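Local coordinates for nitrogenase molybdenum-iron protein beta chain (Clostridium pasteurianum, PDB 4WES) that forms, with the alpha chain, the molybdenum-iron component of nitrogenase, which reduces dinitrogen to ammonium, and shares an [8Fe-7S] cluster with that chain, at residues A32-P40 with M218-L229; K132-P140 with N152-L161. All coordinates share one frame; numbering follows the deposited sequence.

Contact 1. Residues A32-P40 with M218-L229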
# COMPACT_ATOMS: atom_id res chain seq x y z
N ALA B 32 -4.64 -7.00 29.90
CA ALA B 32 -4.02 -6.45 31.07
C ALA B 32 -3.17 -5.21 30.78
O ALA B 32 -3.12 -4.27 31.57
CB ALA B 32 -3.18 -7.50 31.76
N LEU B 33 -2.50 -5.21 29.63
CA LEU B 33 -1.75 -4.03 29.21
C LEU B 33 -2.68 -2.84 28.91
O LEU B 33 -2.22 -1.71 28.76
CB LEU B 33 -0.85 -4.34 28.02
CG LEU B 33 0.35 -5.21 28.38
CD1 LEU B 33 1.08 -5.68 27.12
CD2 LEU B 33 1.35 -4.50 29.28
N GLY B 34 -3.98 -3.09 28.82
CA GLY B 34 -4.99 -2.03 28.70
C GLY B 34 -5.46 -1.47 30.03
O GLY B 34 -6.46 -0.73 30.04
N ILE B 35 -4.77 -1.80 31.11
CA ILE B 35 -4.96 -1.22 32.44
C ILE B 35 -3.75 -0.37 32.77
O ILE B 35 -2.62 -0.86 32.65
CB ILE B 35 -5.11 -2.31 33.52
CG1 ILE B 35 -6.23 -3.29 33.19
CG2 ILE B 35 -5.27 -1.66 34.89
CD1 ILE B 35 -6.24 -4.48 34.11
N HIS B 36 -3.96 0.89 33.18
CA HIS B 36 -2.83 1.74 33.48
C HIS B 36 -2.04 1.21 34.70
O HIS B 36 -2.64 0.81 35.72
CB HIS B 36 -3.33 3.15 33.76
CG HIS B 36 -2.25 4.16 33.96
ND1 HIS B 36 -1.37 4.52 32.97
CD2 HIS B 36 -1.92 4.91 35.04
CE1 HIS B 36 -0.53 5.43 33.42
NE2 HIS B 36 -0.85 5.69 34.68
N ASN B 37 -0.71 1.23 34.60
CA ASN B 37 0.18 0.85 35.70
C ASN B 37 -0.03 -0.60 36.12
O ASN B 37 0.14 -0.96 37.28
CB ASN B 37 0.08 1.82 36.89
CG ASN B 37 0.64 3.17 36.58
OD1 ASN B 37 1.19 3.40 35.49
ND2 ASN B 37 0.49 4.09 37.55
N CYS B 38 -0.36 -1.44 35.15
CA CYS B 38 -0.54 -2.87 35.36
C CYS B 38 0.62 -3.67 34.80
O CYS B 38 1.02 -3.48 33.64
CB CYS B 38 -1.81 -3.32 34.67
SG CYS B 38 -2.17 -5.07 34.77
N LEU B 39 1.16 -4.59 35.60
CA LEU B 39 2.05 -5.59 35.08
C LEU B 39 1.27 -6.91 34.90
O LEU B 39 0.82 -7.50 35.89
CB LEU B 39 3.27 -5.82 35.99
CG LEU B 39 4.36 -6.71 35.41
CD1 LEU B 39 4.94 -6.12 34.15
CD2 LEU B 39 5.41 -7.00 36.45
N PRO B 40 1.13 -7.40 33.67
CA PRO B 40 0.58 -8.74 33.47
C PRO B 40 1.51 -9.79 34.07
O PRO B 40 2.74 -9.63 34.01
CB PRO B 40 0.53 -8.89 31.94
CG PRO B 40 0.65 -7.49 31.40
CD PRO B 40 1.52 -6.77 32.39
N MET B 218 8.27 2.09 31.95
CA MET B 218 7.72 0.74 32.07
C MET B 218 6.23 0.65 31.93
O MET B 218 5.71 -0.22 31.24
CB MET B 218 8.18 0.09 33.36
CG MET B 218 7.78 -1.33 33.49
SD MET B 218 8.80 -2.14 34.77
CE MET B 218 7.98 -3.61 34.75
N TYR B 219 5.55 1.55 32.64
CA TYR B 219 4.09 1.68 32.57
C TYR B 219 3.79 2.89 31.72
O TYR B 219 3.92 4.03 32.18
CB TYR B 219 3.47 1.77 33.98
CG TYR B 219 3.94 0.64 34.86
CD1 TYR B 219 3.61 -0.68 34.56
CD2 TYR B 219 4.78 0.87 35.92
CE1 TYR B 219 4.11 -1.73 35.30
CE2 TYR B 219 5.28 -0.17 36.67
CZ TYR B 219 4.96 -1.48 36.35
OH TYR B 219 5.46 -2.53 37.06
N PRO B 220 3.38 2.67 30.47
CA PRO B 220 3.16 3.80 29.61
C PRO B 220 2.00 4.69 30.08
O PRO B 220 1.19 4.30 30.93
CB PRO B 220 2.86 3.14 28.24
CG PRO B 220 3.54 1.81 28.31
CD PRO B 220 3.31 1.40 29.72
N GLU B 221 1.86 5.83 29.43
CA GLU B 221 0.85 6.79 29.81
C GLU B 221 -0.59 6.24 29.71
O GLU B 221 -1.45 6.67 30.52
CB GLU B 221 0.99 8.03 28.91
CG GLU B 221 2.33 8.75 29.00
CD GLU B 221 2.40 9.79 30.10
OE1 GLU B 221 3.24 10.71 29.97
OE2 GLU B 221 1.63 9.69 31.08
N GLY B 222 -0.86 5.36 28.76
CA GLY B 222 -2.19 4.91 28.50
C GLY B 222 -2.67 3.83 29.44
O GLY B 222 -2.02 3.50 30.44
N GLY B 223 -3.82 3.24 29.09
CA GLY B 223 -4.45 2.21 29.89
C GLY B 223 -5.56 2.83 30.73
O GLY B 223 -5.47 3.98 31.19
N THR B 224 -6.62 2.07 30.95
CA THR B 224 -7.70 2.57 31.81
C THR B 224 -7.25 2.57 33.26
O THR B 224 -6.63 1.62 33.72
CB THR B 224 -8.94 1.71 31.62
OG1 THR B 224 -9.18 1.67 30.21
CG2 THR B 224 -10.15 2.30 32.35
N LYS B 225 -7.52 3.66 33.98
CA LYS B 225 -7.11 3.77 35.36
C LYS B 225 -7.95 2.90 36.26
O LYS B 225 -9.16 2.74 36.06
CB LYS B 225 -7.20 5.24 35.82
CG LYS B 225 -6.20 6.11 35.05
CD LYS B 225 -5.81 7.36 35.78
CE LYS B 225 -4.44 7.86 35.34
NZ LYS B 225 -4.36 7.99 33.87
N ILE B 226 -7.29 2.36 37.29
CA ILE B 226 -7.97 1.53 38.29
C ILE B 226 -9.23 2.19 38.85
O ILE B 226 -10.26 1.54 38.98
CB ILE B 226 -6.98 1.19 39.42
CG1 ILE B 226 -5.91 0.20 38.94
CG2 ILE B 226 -7.70 0.63 40.65
CD1 ILE B 226 -4.67 0.19 39.79
N GLU B 227 -9.17 3.48 39.14
CA GLU B 227 -10.34 4.13 39.73
C GLU B 227 -11.51 4.13 38.76
O GLU B 227 -12.66 4.04 39.16
CB GLU B 227 -10.00 5.54 40.19
CG GLU B 227 -9.24 6.35 39.13
CD GLU B 227 -7.70 6.33 39.24
OE1 GLU B 227 -7.02 5.22 39.33
OE2 GLU B 227 -7.17 7.48 39.19
N ASP B 228 -11.21 4.24 37.47
CA ASP B 228 -12.27 4.17 36.48
C ASP B 228 -12.80 2.76 36.26
O ASP B 228 -14.00 2.57 35.99
CB ASP B 228 -11.82 4.83 35.18
CG ASP B 228 -11.59 6.33 35.37
OD1 ASP B 228 -10.53 6.82 34.90
OD2 ASP B 228 -12.47 7.00 36.01
N LEU B 229 -11.91 1.78 36.34
CA LEU B 229 -12.37 0.38 36.31
C LEU B 229 -13.33 0.09 37.48
O LEU B 229 -14.36 -0.56 37.32
CB LEU B 229 -11.18 -0.56 36.36
CG LEU B 229 -10.25 -0.47 35.17
CD1 LEU B 229 -9.02 -1.32 35.36
CD2 LEU B 229 -10.97 -0.87 33.90
O HOH W 1 -4.42 2.60 37.04
O HOH W 2 0.47 1.85 32.05
O HOH W 3 2.70 5.27 34.36
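The imidazole of His36 lies between Asn37 OD1, above one face near the rim, and Lys225 NZ, 4.1 Å above the opposite face and likewise offset, while Gly222 O sits at its edge in the ring plane. With CG anti to the backbone N (chi1 -175°), the ring reaches into the bend of 218-229, and His36 ND1 donates to Gly222 O at 2.8 Å, fixing its rotation. Tyr219 carries Met218 CG over the centre of one face and Cys38 O near its edge; Tyr219 OH hydrogen-bonds to Tyr95 O. Asn37 OD1 comes within 3.2 Å of Tyr219 CB, and a water donates to both Asn37 OD1 and Tyr219 O; Asn37 ND2 hydrogen-bonds to Asp98 OD2. Two nearly straight backbone bonds, Thr224 N to Gly34 O (2.9 Å) and His36 N to Thr224 O (2.8 Å), flank Ile35. Glycine suits position 223, where a CB would clash with His36 N. Beyond, Ile35 CG2 meets Leu229 CD1 at 3.8 Å. The arrangement is a single beta bridge, Ile35 with Thr224, beside a type II turn from Ile35 to Cys38; through it a loop far along the chain holds the connection from helix 24-33 to strand 38-43 of a parallel alpha/beta domain.

Contact 2. Residues K132-P140 with N152-L161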
# COMPACT_ATOMS: atom_id res chain seq x y z
N LYS B 132 -2.10 -1.28 46.65
CA LYS B 132 -1.78 -2.12 45.49
C LYS B 132 -2.80 -3.22 45.38
O LYS B 132 -3.43 -3.61 46.36
CB LYS B 132 -0.39 -2.75 45.63
CG LYS B 132 0.72 -1.74 45.83
CD LYS B 132 0.92 -0.85 44.62
CE LYS B 132 2.21 -0.06 44.71
NZ LYS B 132 2.49 0.72 43.50
N LEU B 133 -2.90 -3.79 44.17
CA LEU B 133 -3.89 -4.82 43.90
C LEU B 133 -3.29 -6.00 43.16
O LEU B 133 -2.40 -5.84 42.31
CB LEU B 133 -5.03 -4.25 43.06
CG LEU B 133 -5.85 -3.15 43.71
CD1 LEU B 133 -6.76 -2.46 42.72
CD2 LEU B 133 -6.65 -3.71 44.87
N VAL B 134 -3.83 -7.19 43.43
CA VAL B 134 -3.57 -8.40 42.62
C VAL B 134 -4.91 -8.99 42.21
O VAL B 134 -5.75 -9.27 43.06
CB VAL B 134 -2.77 -9.46 43.41
CG1 VAL B 134 -2.54 -10.70 42.54
CG2 VAL B 134 -1.44 -8.90 43.92
N ILE B 135 -5.11 -9.11 40.90
CA ILE B 135 -6.30 -9.70 40.36
C ILE B 135 -5.93 -10.90 39.50
O ILE B 135 -4.76 -11.09 39.17
CB ILE B 135 -7.13 -8.67 39.55
CG1 ILE B 135 -6.49 -8.29 38.22
CG2 ILE B 135 -7.40 -7.43 40.40
CD1 ILE B 135 -7.43 -7.55 37.31
N HIS B 136 -6.91 -11.71 39.13
CA HIS B 136 -6.60 -12.87 38.28
C HIS B 136 -7.78 -13.25 37.39
O HIS B 136 -8.94 -12.91 37.67
CB HIS B 136 -6.20 -14.12 39.09
CG HIS B 136 -7.34 -15.00 39.48
ND1 HIS B 136 -8.21 -14.72 40.52
CD2 HIS B 136 -7.75 -16.16 38.94
CE1 HIS B 136 -9.11 -15.68 40.60
NE2 HIS B 136 -8.86 -16.56 39.65
N THR B 137 -7.44 -13.98 36.33
CA THR B 137 -8.38 -14.80 35.59
C THR B 137 -7.76 -16.17 35.35
O THR B 137 -6.60 -16.39 35.68
CB THR B 137 -8.83 -14.15 34.28
OG1 THR B 137 -9.88 -14.92 33.71
CG2 THR B 137 -7.71 -14.02 33.31
N ASN B 138 -8.57 -17.10 34.85
CA ASN B 138 -8.12 -18.45 34.48
C ASN B 138 -8.22 -18.60 32.98
O ASN B 138 -9.29 -18.36 32.39
CB ASN B 138 -8.99 -19.51 35.18
CG ASN B 138 -8.85 -19.46 36.68
OD1 ASN B 138 -9.59 -18.73 37.37
ND2 ASN B 138 -7.88 -20.20 37.20
N THR B 139 -7.12 -18.96 32.36
CA THR B 139 -6.97 -18.96 30.90
C THR B 139 -6.36 -20.27 30.38
O THR B 139 -5.26 -20.29 29.83
CB THR B 139 -6.14 -17.74 30.46
OG1 THR B 139 -4.95 -17.63 31.24
CG2 THR B 139 -6.95 -16.47 30.63
N PRO B 140 -7.10 -21.37 30.52
CA PRO B 140 -6.62 -22.65 29.96
C PRO B 140 -6.47 -22.61 28.46
O PRO B 140 -7.42 -22.36 27.74
CB PRO B 140 -7.69 -23.64 30.38
CG PRO B 140 -8.94 -22.82 30.51
CD PRO B 140 -8.46 -21.49 31.07
N ASN B 152 -11.79 -13.53 29.09
CA ASN B 152 -11.63 -13.95 30.47
C ASN B 152 -10.93 -12.89 31.33
O ASN B 152 -11.36 -12.61 32.46
CB ASN B 152 -10.87 -15.30 30.53
CG ASN B 152 -11.75 -16.45 30.17
OD1 ASN B 152 -12.96 -16.41 30.34
ND2 ASN B 152 -11.15 -17.51 29.66
N MET B 153 -9.92 -12.22 30.80
CA MET B 153 -9.25 -11.18 31.56
C MET B 153 -10.23 -10.04 31.83
O MET B 153 -10.21 -9.45 32.91
CB MET B 153 -8.01 -10.67 30.82
CG MET B 153 -7.13 -9.73 31.66
SD MET B 153 -6.13 -10.56 32.93
CE MET B 153 -7.10 -10.31 34.37
N VAL B 154 -11.07 -9.69 30.85
CA VAL B 154 -12.06 -8.63 31.08
C VAL B 154 -13.01 -9.05 32.20
O VAL B 154 -13.36 -8.24 33.08
CB VAL B 154 -12.81 -8.27 29.78
CG1 VAL B 154 -13.86 -7.23 30.03
CG2 VAL B 154 -11.84 -7.78 28.71
N GLN B 155 -13.46 -10.30 32.19
CA GLN B 155 -14.22 -10.81 33.29
C GLN B 155 -13.50 -10.68 34.62
O GLN B 155 -14.11 -10.29 35.65
CB GLN B 155 -14.62 -12.27 33.05
CG GLN B 155 -15.50 -12.78 34.18
CD GLN B 155 -15.69 -14.25 34.16
OE1 GLN B 155 -14.72 -15.01 34.08
NE2 GLN B 155 -16.94 -14.67 34.19
N GLY B 156 -12.21 -10.99 34.65
CA GLY B 156 -11.44 -10.84 35.90
C GLY B 156 -11.39 -9.42 36.41
O GLY B 156 -11.50 -9.17 37.61
N ILE B 157 -11.23 -8.47 35.51
CA ILE B 157 -11.30 -7.06 35.86
C ILE B 157 -12.62 -6.72 36.53
O ILE B 157 -12.67 -6.11 37.61
CB ILE B 157 -11.09 -6.17 34.61
CG1 ILE B 157 -9.68 -6.30 34.05
CG2 ILE B 157 -11.45 -4.73 34.91
CD1 ILE B 157 -9.50 -5.71 32.66
N VAL B 158 -13.73 -7.17 35.92
CA VAL B 158 -15.05 -6.92 36.51
C VAL B 158 -15.18 -7.59 37.87
O VAL B 158 -15.63 -6.97 38.86
CB VAL B 158 -16.18 -7.41 35.59
CG1 VAL B 158 -17.53 -7.26 36.27
CG2 VAL B 158 -16.22 -6.66 34.26
N ASN B 159 -14.79 -8.85 37.95
CA ASN B 159 -14.93 -9.63 39.18
C ASN B 159 -14.24 -8.94 40.35
O ASN B 159 -14.81 -8.85 41.44
CB ASN B 159 -14.27 -10.99 39.07
CG ASN B 159 -15.08 -12.01 38.29
OD1 ASN B 159 -16.29 -11.89 38.09
ND2 ASN B 159 -14.38 -13.06 37.83
N TYR B 160 -13.04 -8.42 40.15
CA TYR B 160 -12.28 -7.81 41.24
C TYR B 160 -12.53 -6.35 41.46
O TYR B 160 -12.46 -5.91 42.61
CB TYR B 160 -10.77 -7.98 40.97
CG TYR B 160 -10.20 -9.33 41.36
CD1 TYR B 160 -10.27 -10.42 40.50
CD2 TYR B 160 -9.60 -9.52 42.59
CE1 TYR B 160 -9.74 -11.65 40.86
CE2 TYR B 160 -9.05 -10.73 42.96
CZ TYR B 160 -9.12 -11.81 42.08
OH TYR B 160 -8.54 -12.99 42.46
N LEU B 161 -12.81 -5.58 40.39
CA LEU B 161 -12.80 -4.13 40.51
C LEU B 161 -14.16 -3.42 40.45
O LEU B 161 -14.39 -2.46 41.18
CB LEU B 161 -11.85 -3.54 39.47
CG LEU B 161 -10.43 -4.04 39.56
CD1 LEU B 161 -9.59 -3.36 38.49
CD2 LEU B 161 -9.79 -3.86 40.94
O HOH W 4 -11.56 -13.81 38.17
O HOH W 5 -12.19 -14.57 35.15
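Strand 133-136 and helix 152-161 cross at 134° between their N-to-C directions, axes 7.7 Å apart, and the backbones come closest at Thr137 and Gly156, whose CA atoms are 5.0 Å apart. Glycine permits this approach, since a CB there would clash with His136 O. The ring of Tyr160 lies against the strand: Ile135 CA stands 3.7 Å above the ring centroid, only 3° from the normal, a CH-pi contact over one face, and Ile135 CG2 packs 3.5 Å from Tyr160 CB. The other branch of Ile135, with CG1 between the backbone N and carbonyl carbon, puts CD1 4.0 Å from Met153 CE and against Ile157, so a branched side chain fills two places at once. At the strand's end the His136 and Tyr160 rings meet nearly perpendicular, planes at 82°, neither lying over the other's face, and His136 ND1 shares a short 2.6 Å hydrogen bond with Tyr160 OH in the imidazole plane. The turn at chi2 lays Met153 SD 3.8 Å from Thr137 CG2, and the further bend at chi3 carries CE to Thr137 CG2 and Ile135 CD1. Two waters add polar bridges: one links His136 O to Asn159 ND2, another Thr137 OG1 to Gln155 OE1. This is the packing of an edge strand of a parallel sheet on the helix that follows it, as in Rossmann-like domains; the intervening loop carries Ser141, a ligand of the [8Fe-7S] cluster.

Contact 2 is the more buried of the two and joins neighbours in sequence, a strand and the helix that follows; contact 1 is partly buried and brings together segments 178 residues apart. Along the chain contact 2 is nested inside the loop that contact 1 closes. Both reach the same parallel sheet, where strands 38-43 and 133-136 flank strand 99-104. They meet through aliphatic groups: Ile35 CD1 lies 3.8 Å from Ile157 CD1, and Leu229 CD1 is equally close to Leu161 CD1. Contact 1 is held mainly by bonds to backbone atoms, including that of the His36 ring, and contact 2, nearer the [8Fe-7S] cluster, by apolar and aromatic side chains with one firm side-chain hydrogen bond; waters bridge both.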